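Local coordinates for protein malyl-CoA lyase/beta-methylmalyl-CoA lyase (Methylobacterium extorquens, PDB 5UGR) that belongs to the HpcH/HpaI aldolase/citrate lyase family of lyases and is built on a TIM barrel that holds a magnesium ion, at residues 30-35 against 66-71. Residues are numbered along the deposited sequence; the frame is centred on the assembly and turned at random.
Sequences KSAASK and LDWGNK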
# COMPACT_ATOMS: atom_id res chain seq x y z
N LYS A 30 -44.45 -8.05 17.62
CA LYS A 30 -45.22 -7.30 16.64
C LYS A 30 -44.43 -7.22 15.34
O LYS A 30 -45.00 -7.33 14.27
CB LYS A 30 -45.50 -5.91 17.20
CG LYS A 30 -46.32 -4.98 16.31
CD LYS A 30 -46.79 -3.76 17.12
CE LYS A 30 -47.36 -2.63 16.25
NZ LYS A 30 -46.36 -1.99 15.33
N SER A 31 -43.10 -7.08 15.43
CA SER A 31 -42.28 -6.93 14.17
C SER A 31 -42.25 -8.16 13.31
O SER A 31 -42.10 -8.07 12.09
CB SER A 31 -40.86 -6.51 14.49
OG SER A 31 -40.06 -7.56 15.00
N ALA A 32 -42.47 -9.34 13.91
CA ALA A 32 -42.37 -10.56 13.14
C ALA A 32 -43.46 -10.68 12.10
O ALA A 32 -43.25 -11.33 11.07
CB ALA A 32 -42.42 -11.78 14.06
N ALA A 33 -44.59 -10.00 12.32
CA ALA A 33 -45.69 -10.00 11.36
C ALA A 33 -45.67 -8.81 10.39
O ALA A 33 -46.60 -8.65 9.60
CB ALA A 33 -47.01 -10.00 12.13
N SER A 34 -44.62 -7.98 10.46
CA SER A 34 -44.55 -6.78 9.64
C SER A 34 -44.19 -7.14 8.20
O SER A 34 -43.85 -8.26 7.86
CB SER A 34 -43.55 -5.79 10.19
OG SER A 34 -42.24 -6.20 9.90
N LYS A 35 -44.28 -6.09 7.38
CA LYS A 35 -43.93 -6.14 5.97
C LYS A 35 -42.48 -5.75 5.65
O LYS A 35 -42.12 -5.60 4.48
CB LYS A 35 -44.91 -5.32 5.17
CG LYS A 35 -46.35 -5.87 5.19
CD LYS A 35 -47.26 -4.97 4.41
CE LYS A 35 -48.70 -5.46 4.59
NZ LYS A 35 -49.60 -4.62 3.74
N LEU A 66 -40.29 -17.13 17.51
CA LEU A 66 -41.28 -16.35 16.78
C LEU A 66 -41.24 -16.77 15.32
O LEU A 66 -40.28 -17.38 14.84
CB LEU A 66 -40.96 -14.85 16.88
CG LEU A 66 -41.14 -14.26 18.28
CD1 LEU A 66 -40.85 -12.77 18.34
CD2 LEU A 66 -42.52 -14.56 18.88
N ASP A 67 -42.30 -16.45 14.61
CA ASP A 67 -42.38 -16.78 13.20
C ASP A 67 -42.00 -15.57 12.36
O ASP A 67 -42.82 -14.67 12.15
CB ASP A 67 -43.82 -17.22 12.89
CG ASP A 67 -44.03 -17.60 11.43
OD1 ASP A 67 -43.11 -17.53 10.57
OD2 ASP A 67 -45.17 -18.04 11.13
N TRP A 68 -40.79 -15.61 11.81
CA TRP A 68 -40.25 -14.50 11.06
C TRP A 68 -40.49 -14.67 9.55
O TRP A 68 -40.00 -13.86 8.70
CB TRP A 68 -38.73 -14.36 11.32
CG TRP A 68 -38.41 -14.08 12.78
CD1 TRP A 68 -37.96 -14.99 13.67
CD2 TRP A 68 -38.56 -12.86 13.47
NE1 TRP A 68 -37.82 -14.42 14.89
CE2 TRP A 68 -38.19 -13.10 14.80
CE3 TRP A 68 -38.99 -11.59 13.11
CZ2 TRP A 68 -38.15 -12.10 15.76
CZ3 TRP A 68 -38.97 -10.60 14.08
CH2 TRP A 68 -38.56 -10.87 15.41
N GLY A 69 -41.19 -15.71 9.15
CA GLY A 69 -41.34 -15.92 7.73
C GLY A 69 -40.03 -16.05 6.98
O GLY A 69 -39.10 -16.70 7.48
N ASN A 70 -39.98 -15.49 5.75
CA ASN A 70 -38.80 -15.50 4.96
C ASN A 70 -38.02 -14.19 5.09
O ASN A 70 -37.18 -13.89 4.22
CB ASN A 70 -39.14 -15.77 3.50
CG ASN A 70 -37.92 -16.10 2.65
OD1 ASN A 70 -37.85 -15.64 1.46
ND2 ASN A 70 -36.98 -16.83 3.16
N LYS A 71 -38.27 -13.43 6.16
CA LYS A 71 -37.48 -12.18 6.38
C LYS A 71 -36.01 -12.48 6.53
O LYS A 71 -35.62 -13.53 7.05
CB LYS A 71 -38.01 -11.42 7.60
CG LYS A 71 -39.44 -10.85 7.39
CD LYS A 71 -39.84 -10.25 8.70
CE LYS A 71 -41.17 -9.60 8.68
NZ LYS A 71 -42.22 -10.60 8.47
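A32 and W68 bring their backbones within 4.9 Å, CA to CA, where the last part of helix 25-32 and the residues after it meet the loop that leads from helix 52-65 into strand 72-76. This is a TIM barrel, and the contact joins two successive loops that carry the chain from an outer helix back to a parallel strand. It illustrates how a lysine from a neighbouring loop can bridge two backbone carbonyls just where a helix gives way to a loop, here A32 O and S34 O. K71 crosses with an extended chain that bends only at its last torsion (chi4 66°), which turns the ammonium in between the two oxygens. K71 NZ gives a hydrogen bond of 2.9 Å to A32 O, approached from above the carbonyl plane, and another of 2.9 Å to S34 O, tilted 22° from the plane of the S34 carbonyl. The loop supplying K71 is itself folded as a type II' turn, W68 to K71, and D67 OD1 closes an Asx turn by accepting from G69 N.

Beside the lysine, hydrophobic packing takes over. The methyl of A32 lies over one face of the W68 indole, a CH-pi contact of 3.9 Å from A32 CB to the six-membered ring centroid. On its five-membered side, W68 NE1 is hydrogen-bonded to A62 O, while W68 also packs on I39 and L41 of strand 38-42. S31 meets the indole at its edge: S31 OG, hydrogen-bonded to M28 O, lies in the ring plane 3.4 Å from W68 CZ3.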